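Local coordinates for protein hdh assembly factor Kustc1130 (Kuenenia stuttgartiensis, PDB 6HIF) that probably assists the assembly of hydrazine dehydrogenase, a heme enzyme of anammox bacteria, by binding to a protein partner, at residues K32-A37 / I96-L101; A47-G52 / C64-R69; Y73-H78 / K87-E92. All coordinates share one frame; numbering follows the deposited sequence.

Interaction 1 of 3, residues K32-A37 / I96-L101; sequences KLWVTA and ILFVSL
The Trp34 and Phe98 rings lie face to face. The five-membered ring of Trp34 stacks on the Phe98 ring with centroids 3.7 Å apart and planes only 12° from parallel. Phe98 CE2 sits over one face of the indole, shifted toward its rim. The Leu97 carbonyl O lies at the indole edge, near its plane. Trp34 CB also adds a CH-pi contact over the Phe98 ring, 4.0 Å from its centroid. Both side chains have CG anti to the carbonyl carbon (chi1 -58° in Trp34, -69° in Phe98), and they run side by side in the same direction. With an alanine at Trp34, one face of Phe98 is likely to lose its stacking partner, and a gap would probably open beside it. Trp34 is about 4 Å from a bound heme c, side chain to ligand, and both rings pack on polar side chains of a neighbouring protein chain.

The two strands are parallel and in exact register, neighbours in the mixed sheet of a beta sandwich. Five backbone hydrogen bonds join them. Trp34 takes part in two: its N reaches Leu97 O at 2.9 Å, and its O accepts Val99 N.

Leu33, Val35, Leu97, Val99 and Leu101 point to the other face, against the second sheet. Leu33 CD1 meets Val99 CG2 at 3.8 Å and Leu97 CD2 at 4.0 Å. Ile75 and Val89 press on this layer. On the ring side, Thr36 OG1 is hydrogen-bonded to Thr63 OG1. Lys32 NZ reaches outside this strand pair, to a salt bridge with an acidic side chain of the neighbouring protein chain.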
# COMPACT_ATOMS: atom_id res chain seq x y z
N LYS Y 32 -2.78 66.32 23.33
CA LYS Y 32 -4.18 66.26 23.70
C LYS Y 32 -4.39 67.06 24.98
O LYS Y 32 -3.75 66.78 25.99
CB LYS Y 32 -4.65 64.81 23.84
CG LYS Y 32 -6.01 64.50 23.22
CD LYS Y 32 -6.44 63.04 23.36
CE LYS Y 32 -7.81 62.75 22.78
NZ LYS Y 32 -8.47 61.61 23.45
N LEU Y 33 -5.27 68.06 24.91
CA LEU Y 33 -5.54 68.94 26.03
C LEU Y 33 -7.01 68.83 26.43
O LEU Y 33 -7.90 69.08 25.62
CB LEU Y 33 -5.19 70.38 25.64
CG LEU Y 33 -5.48 71.45 26.70
CD1 LEU Y 33 -4.45 71.40 27.82
CD2 LEU Y 33 -5.50 72.83 26.08
N TRP Y 34 -7.23 68.43 27.69
CA TRP Y 34 -8.55 68.42 28.29
C TRP Y 34 -8.71 69.70 29.11
O TRP Y 34 -7.84 70.02 29.91
CB TRP Y 34 -8.71 67.20 29.20
CG TRP Y 34 -8.50 65.86 28.54
CD1 TRP Y 34 -7.36 65.40 27.95
CD2 TRP Y 34 -9.46 64.80 28.46
NE1 TRP Y 34 -7.55 64.12 27.49
CE2 TRP Y 34 -8.83 63.73 27.79
CE3 TRP Y 34 -10.79 64.64 28.88
CZ2 TRP Y 34 -9.49 62.52 27.53
CZ3 TRP Y 34 -11.44 63.45 28.63
CH2 TRP Y 34 -10.79 62.41 27.96
N VAL Y 35 -9.83 70.41 28.91
CA VAL Y 35 -10.12 71.59 29.71
C VAL Y 35 -11.49 71.42 30.37
O VAL Y 35 -12.50 71.27 29.69
CB VAL Y 35 -10.03 72.90 28.90
CG1 VAL Y 35 -10.28 74.12 29.77
CG2 VAL Y 35 -8.69 73.04 28.19
N THR Y 36 -11.49 71.45 31.71
CA THR Y 36 -12.71 71.30 32.49
C THR Y 36 -13.06 72.63 33.14
O THR Y 36 -12.23 73.25 33.81
CB THR Y 36 -12.57 70.17 33.52
OG1 THR Y 36 -12.18 68.97 32.84
CG2 THR Y 36 -13.85 69.91 34.29
N ALA Y 37 -14.31 73.06 32.93
CA ALA Y 37 -14.82 74.29 33.50
C ALA Y 37 -15.68 73.98 34.72
O ALA Y 37 -16.71 73.31 34.61
CB ALA Y 37 -15.61 75.05 32.45
N ILE Y 96 -0.08 64.87 26.91
CA ILE Y 96 -1.45 64.79 27.38
C ILE Y 96 -1.54 65.56 28.69
O ILE Y 96 -0.81 65.27 29.63
CB ILE Y 96 -1.93 63.33 27.52
CG1 ILE Y 96 -1.92 62.59 26.17
CG2 ILE Y 96 -3.31 63.27 28.16
CD1 ILE Y 96 -1.89 61.09 26.28
N LEU Y 97 -2.41 66.57 28.71
CA LEU Y 97 -2.57 67.42 29.88
C LEU Y 97 -4.05 67.67 30.13
O LEU Y 97 -4.79 68.01 29.21
CB LEU Y 97 -1.81 68.74 29.67
CG LEU Y 97 -1.81 69.70 30.85
CD1 LEU Y 97 -0.89 69.20 31.95
CD2 LEU Y 97 -1.39 71.10 30.41
N PHE Y 98 -4.46 67.47 31.39
CA PHE Y 98 -5.78 67.86 31.86
C PHE Y 98 -5.64 69.19 32.60
O PHE Y 98 -4.79 69.33 33.48
CB PHE Y 98 -6.37 66.79 32.77
CG PHE Y 98 -6.76 65.49 32.09
CD1 PHE Y 98 -5.80 64.68 31.50
CD2 PHE Y 98 -8.08 65.07 32.08
CE1 PHE Y 98 -6.16 63.49 30.88
CE2 PHE Y 98 -8.43 63.87 31.47
CZ PHE Y 98 -7.47 63.09 30.87
N VAL Y 99 -6.47 70.16 32.21
CA VAL Y 99 -6.49 71.46 32.86
C VAL Y 99 -7.86 71.66 33.49
O VAL Y 99 -8.90 71.42 32.86
CB VAL Y 99 -6.13 72.59 31.87
CG1 VAL Y 99 -6.44 73.97 32.44
CG2 VAL Y 99 -4.67 72.52 31.44
N SER Y 100 -7.85 72.07 34.77
CA SER Y 100 -9.07 72.28 35.52
C SER Y 100 -9.12 73.73 36.01
O SER Y 100 -8.30 74.14 36.82
CB SER Y 100 -9.15 71.32 36.68
OG SER Y 100 -10.50 71.00 36.96
N LEU Y 101 -10.09 74.48 35.48
CA LEU Y 101 -10.22 75.90 35.80
C LEU Y 101 -11.55 76.14 36.51
O LEU Y 101 -12.61 75.79 35.98
CB LEU Y 101 -10.12 76.72 34.51
CG LEU Y 101 -8.76 76.69 33.81
CD1 LEU Y 101 -8.88 77.19 32.38
CD2 LEU Y 101 -7.71 77.50 34.58

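Interaction 2 of 3, residues A47-G52 / C64-R69; sequences AEIKVG and CVFELR
Ile49 and Val51 each send two branches to the opposing strand, and their first torsions decide which branch goes where. In Ile49, chi1 of -54° sets CG1 anti to the carbonyl carbon. From there CD1 reaches Cys64, while CG2 turns to Phe66. In Val51, chi1 of -178° places CG1 on the Leu68 side and CG2 over the Phe66 ring.

This is the interior of a beta sandwich. Strand 48-51 belongs to the antiparallel sheet and strand 63-68 to the mixed sheet. Their short axes come within 9.2 Å and run in roughly the same direction, 19° apart. Side chains fill the interval, and the backbones are too far apart to pair.

Phe66 lies in the middle. Val51 CG2 makes a CH-pi contact over one face of the ring, 3.9 Å from the centroid and offset toward the CE2 side. Ile49 CG2 approaches CE2 and CZ, at 3.8 Å from Phe66 CE2. Glu54 and Cys56 of strand 54-57 also touch the ring. The five side chains of this contact are buried.

Cys64 is joined to Cys56 by a disulfide, which bonds the two sheets covalently beside the apolar layer. Ile49 CD1 packs against its sulfur, 3.7 Å from Cys64 SG. At the other end, the Val51 and Leu68 side chains meet at about a right angle, with Val51 CG1 3.6 Å from Leu68 CD1.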
# COMPACT_ATOMS: atom_id res chain seq x y z
N ALA Y 47 -20.53 76.74 28.68
CA ALA Y 47 -19.38 77.63 28.67
C ALA Y 47 -18.58 77.41 27.39
O ALA Y 47 -18.53 76.30 26.87
CB ALA Y 47 -18.52 77.39 29.89
N GLU Y 48 -17.97 78.49 26.88
CA GLU Y 48 -17.17 78.39 25.68
C GLU Y 48 -15.68 78.47 26.04
O GLU Y 48 -15.25 79.39 26.73
CB GLU Y 48 -17.61 79.40 24.61
CG GLU Y 48 -17.69 80.83 25.12
CD GLU Y 48 -17.98 81.87 24.05
OE1 GLU Y 48 -19.01 82.57 24.16
OE2 GLU Y 48 -17.16 81.99 23.10
N ILE Y 49 -14.93 77.47 25.56
CA ILE Y 49 -13.50 77.37 25.80
C ILE Y 49 -12.77 77.67 24.50
O ILE Y 49 -13.02 77.03 23.48
CB ILE Y 49 -13.14 75.99 26.38
CG1 ILE Y 49 -13.97 75.65 27.62
CG2 ILE Y 49 -11.64 75.90 26.66
CD1 ILE Y 49 -13.76 74.25 28.15
N LYS Y 50 -11.86 78.65 24.56
CA LYS Y 50 -11.00 79.01 23.45
C LYS Y 50 -9.58 78.55 23.75
O LYS Y 50 -8.98 78.96 24.74
CB LYS Y 50 -11.02 80.53 23.23
CG LYS Y 50 -11.93 81.04 22.12
CD LYS Y 50 -11.86 82.54 21.95
CE LYS Y 50 -12.09 82.99 20.53
NZ LYS Y 50 -12.18 84.47 20.42
N VAL Y 51 -9.05 77.67 22.89
CA VAL Y 51 -7.64 77.30 22.93
C VAL Y 51 -7.06 77.49 21.53
O VAL Y 51 -7.46 76.80 20.60
CB VAL Y 51 -7.43 75.85 23.44
CG1 VAL Y 51 -5.95 75.52 23.52
CG2 VAL Y 51 -8.10 75.60 24.78
N GLY Y 52 -6.12 78.43 21.41
CA GLY Y 52 -5.62 78.85 20.12
C GLY Y 52 -6.76 79.35 19.23
O GLY Y 52 -7.50 80.25 19.61
N CYS Y 64 -13.98 70.04 27.54
CA CYS Y 64 -13.67 70.03 26.12
C CYS Y 64 -12.30 69.38 25.90
O CYS Y 64 -11.36 69.63 26.65
CB CYS Y 64 -13.64 71.45 25.56
SG CYS Y 64 -15.27 72.24 25.45
N VAL Y 65 -12.20 68.54 24.87
CA VAL Y 65 -10.95 67.89 24.52
C VAL Y 65 -10.45 68.49 23.20
O VAL Y 65 -11.18 68.53 22.22
CB VAL Y 65 -11.11 66.36 24.43
CG1 VAL Y 65 -9.76 65.65 24.28
CG2 VAL Y 65 -11.88 65.78 25.61
N PHE Y 66 -9.20 68.96 23.21
CA PHE Y 66 -8.59 69.57 22.05
C PHE Y 66 -7.38 68.76 21.60
O PHE Y 66 -6.56 68.36 22.43
CB PHE Y 66 -8.16 71.01 22.36
CG PHE Y 66 -9.28 71.90 22.82
CD1 PHE Y 66 -10.07 72.57 21.89
CD2 PHE Y 66 -9.55 72.08 24.16
CE1 PHE Y 66 -11.11 73.40 22.31
CE2 PHE Y 66 -10.58 72.90 24.58
CZ PHE Y 66 -11.36 73.56 23.65
N GLU Y 67 -7.28 68.52 20.29
CA GLU Y 67 -6.11 67.92 19.68
C GLU Y 67 -5.32 69.02 18.97
O GLU Y 67 -5.80 69.60 18.01
CB GLU Y 67 -6.53 66.80 18.73
CG GLU Y 67 -5.43 65.79 18.46
CD GLU Y 67 -5.69 64.88 17.27
OE1 GLU Y 67 -5.89 65.40 16.15
OE2 GLU Y 67 -5.69 63.65 17.47
N LEU Y 68 -4.11 69.31 19.48
CA LEU Y 68 -3.36 70.48 19.06
C LEU Y 68 -1.95 70.08 18.63
O LEU Y 68 -1.37 69.15 19.19
CB LEU Y 68 -3.28 71.47 20.23
CG LEU Y 68 -4.61 71.93 20.81
CD1 LEU Y 68 -4.41 72.48 22.22
CD2 LEU Y 68 -5.28 72.96 19.92
N ARG Y 69 -1.40 70.82 17.66
CA ARG Y 69 -0.00 70.71 17.27
C ARG Y 69 0.87 71.32 18.36
O ARG Y 69 0.42 72.21 19.07
CB ARG Y 69 0.23 71.40 15.92
CG ARG Y 69 -0.32 70.65 14.72
CD ARG Y 69 0.09 71.25 13.39
NE ARG Y 69 -0.32 72.65 13.23
CZ ARG Y 69 -1.49 73.06 12.75
NH1 ARG Y 69 -2.39 72.17 12.35
NH2 ARG Y 69 -1.76 74.35 12.66

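Interaction 3 of 3, residues Y73-H78 / K87-E92; sequences YAISVH and KEVSLE. With SO4 (sulfate ion), chain B.
Ile75 and Val89 meet through their branch ends on the inward face of the sheet. Ile75 CD1 lies 3.8 Å from Val89 CG2, and the two side chains cross obliquely. In Ile75, chi1 of -51° puts CG1 anti to the carbonyl carbon, and the trans second torsion carries CD1 on toward Val89. Tyr73 stands on the same face. Its ring reaches Leu91, with Tyr73 CD1 4.3 Å from Leu91 CD1, and the Val89 carbonyl O lies at its edge, near the plane. Tyr73 OH is hydrogen-bonded to Arg69 O. Lys87 starts on this face too, but its extended chain leads NZ away to a salt bridge with an acidic side chain of a neighbouring protein chain.

Glu88 points to the opposite face. Its CG packs beside the Tyr73 carbonyl O.

Ser76 is on the outward face. Its OG sits between the backbone N and the carbonyl carbon and donates to O1 of a sulfate, 3.1 Å from Ser76 OG. His78 NE2 adds a weak bond to O2, and His86 NE2 also binds the ion, which probably comes from the crystallisation liquor.

Tyr73 with Val89 and Ile75 with Lys87 are hydrogen-bonded pairs. Ala74 and Glu88 form the non-hydrogen-bonded pair between them. This alternation is that of an antiparallel ladder, here in the beta hairpin of strands 71-79 and 83-91, with 83-91 the outermost strand of the antiparallel sheet in this chain.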
# COMPACT_ATOMS: atom_id res chain seq x y z
N TYR Y 73 -0.08 77.96 23.84
CA TYR Y 73 -1.47 78.31 23.60
C TYR Y 73 -2.01 79.09 24.80
O TYR Y 73 -1.49 78.99 25.91
CB TYR Y 73 -2.32 77.06 23.39
CG TYR Y 73 -2.05 76.30 22.12
CD1 TYR Y 73 -1.02 75.36 22.05
CD2 TYR Y 73 -2.81 76.51 20.99
CE1 TYR Y 73 -0.77 74.66 20.88
CE2 TYR Y 73 -2.58 75.81 19.81
CZ TYR Y 73 -1.55 74.89 19.76
OH TYR Y 73 -1.31 74.20 18.60
N ALA Y 74 -3.08 79.87 24.56
CA ALA Y 74 -3.80 80.56 25.61
C ALA Y 74 -5.20 79.96 25.75
O ALA Y 74 -5.99 79.99 24.81
CB ALA Y 74 -3.84 82.04 25.33
N ILE Y 75 -5.47 79.38 26.92
CA ILE Y 75 -6.79 78.83 27.24
C ILE Y 75 -7.61 79.94 27.89
O ILE Y 75 -7.14 80.61 28.81
CB ILE Y 75 -6.68 77.59 28.15
CG1 ILE Y 75 -5.70 76.55 27.61
CG2 ILE Y 75 -8.05 76.98 28.41
CD1 ILE Y 75 -5.24 75.55 28.65
N SER Y 76 -8.83 80.13 27.38
CA SER Y 76 -9.77 81.07 27.98
C SER Y 76 -11.15 80.43 28.06
O SER Y 76 -11.67 79.92 27.07
CB SER Y 76 -9.79 82.37 27.22
OG SER Y 76 -10.21 82.17 25.88
N VAL Y 77 -11.73 80.46 29.27
CA VAL Y 77 -13.05 79.93 29.52
C VAL Y 77 -13.99 81.10 29.82
O VAL Y 77 -13.78 81.84 30.78
CB VAL Y 77 -13.04 78.89 30.66
CG1 VAL Y 77 -14.42 78.29 30.90
CG2 VAL Y 77 -12.02 77.79 30.40
N HIS Y 78 -15.02 81.26 28.98
CA HIS Y 78 -16.02 82.31 29.12
C HIS Y 78 -17.39 81.67 29.30
O HIS Y 78 -17.69 80.65 28.68
CB HIS Y 78 -15.98 83.24 27.90
CG HIS Y 78 -14.90 84.27 27.94
ND1 HIS Y 78 -15.15 85.61 27.68
CD2 HIS Y 78 -13.58 84.18 28.21
CE1 HIS Y 78 -14.03 86.29 27.79
NE2 HIS Y 78 -13.05 85.44 28.12
N LYS Y 87 -5.48 80.61 31.27
CA LYS Y 87 -4.25 79.89 31.55
C LYS Y 87 -3.46 79.69 30.26
O LYS Y 87 -4.02 79.32 29.23
CB LYS Y 87 -4.54 78.54 32.22
CG LYS Y 87 -3.40 78.00 33.07
CD LYS Y 87 -3.49 76.52 33.35
CE LYS Y 87 -2.31 76.01 34.14
NZ LYS Y 87 -2.21 74.53 34.09
N GLU Y 88 -2.15 79.97 30.33
CA GLU Y 88 -1.26 79.78 29.20
C GLU Y 88 -0.51 78.46 29.38
O GLU Y 88 -0.02 78.16 30.47
CB GLU Y 88 -0.29 80.95 29.08
CG GLU Y 88 0.33 81.09 27.70
CD GLU Y 88 1.39 82.18 27.61
OE1 GLU Y 88 1.09 83.33 27.99
OE2 GLU Y 88 2.51 81.86 27.17
N VAL Y 89 -0.44 77.67 28.30
CA VAL Y 89 0.07 76.31 28.36
C VAL Y 89 1.00 76.08 27.17
O VAL Y 89 0.65 76.40 26.04
CB VAL Y 89 -1.09 75.30 28.41
CG1 VAL Y 89 -0.70 73.93 27.88
CG2 VAL Y 89 -1.67 75.19 29.81
N SER Y 90 2.19 75.52 27.46
CA SER Y 90 3.15 75.12 26.44
C SER Y 90 3.12 73.61 26.25
O SER Y 90 3.44 72.86 27.17
CB SER Y 90 4.54 75.59 26.79
OG SER Y 90 4.65 77.00 26.68
N LEU Y 91 2.72 73.17 25.05
CA LEU Y 91 2.55 71.75 24.77
C LEU Y 91 3.65 71.28 23.83
O LEU Y 91 3.93 71.92 22.82
CB LEU Y 91 1.16 71.53 24.14
CG LEU Y 91 -0.03 71.73 25.08
CD1 LEU Y 91 -1.33 71.70 24.30
CD2 LEU Y 91 -0.03 70.68 26.18
N GLU Y 92 4.25 70.14 24.18
CA GLU Y 92 5.26 69.48 23.37
C GLU Y 92 4.58 68.43 22.50
O GLU Y 92 3.35 68.31 22.49
CB GLU Y 92 6.30 68.82 24.27
CG GLU Y 92 7.07 69.79 25.15
CD GLU Y 92 8.06 70.65 24.39
OE1 GLU Y 92 7.89 71.89 24.39
OE2 GLU Y 92 9.00 70.09 23.79
S SO4 B . -10.58 85.98 25.34
O1 SO4 B . -11.16 84.81 24.65
O2 SO4 B . -10.21 85.63 26.73
O3 SO4 B . -9.37 86.43 24.62
O4 SO4 B . -11.58 87.07 25.37

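How the interactions relate
From the N terminus, strand 31-39 comes first; its parallel partner is the last strand. The chain then crosses to the antiparallel sheet at 47-52 and returns at 64-69, where interaction 2 closes a short loop across the sandwich. It crosses again at 73-78, turns, and closes interaction 3 at 87-92. Last comes 96-101, which closes interaction 1 and so encloses the other two. Interactions 2 and 3 lie in series, and none cross. Leu33 O to Phe66 N, a probable hydrogen bond, ties interactions 1 and 2 within the mixed sheet. Lys50 N to Ser76 O probably does the same for interactions 2 and 3 in the antiparallel sheet.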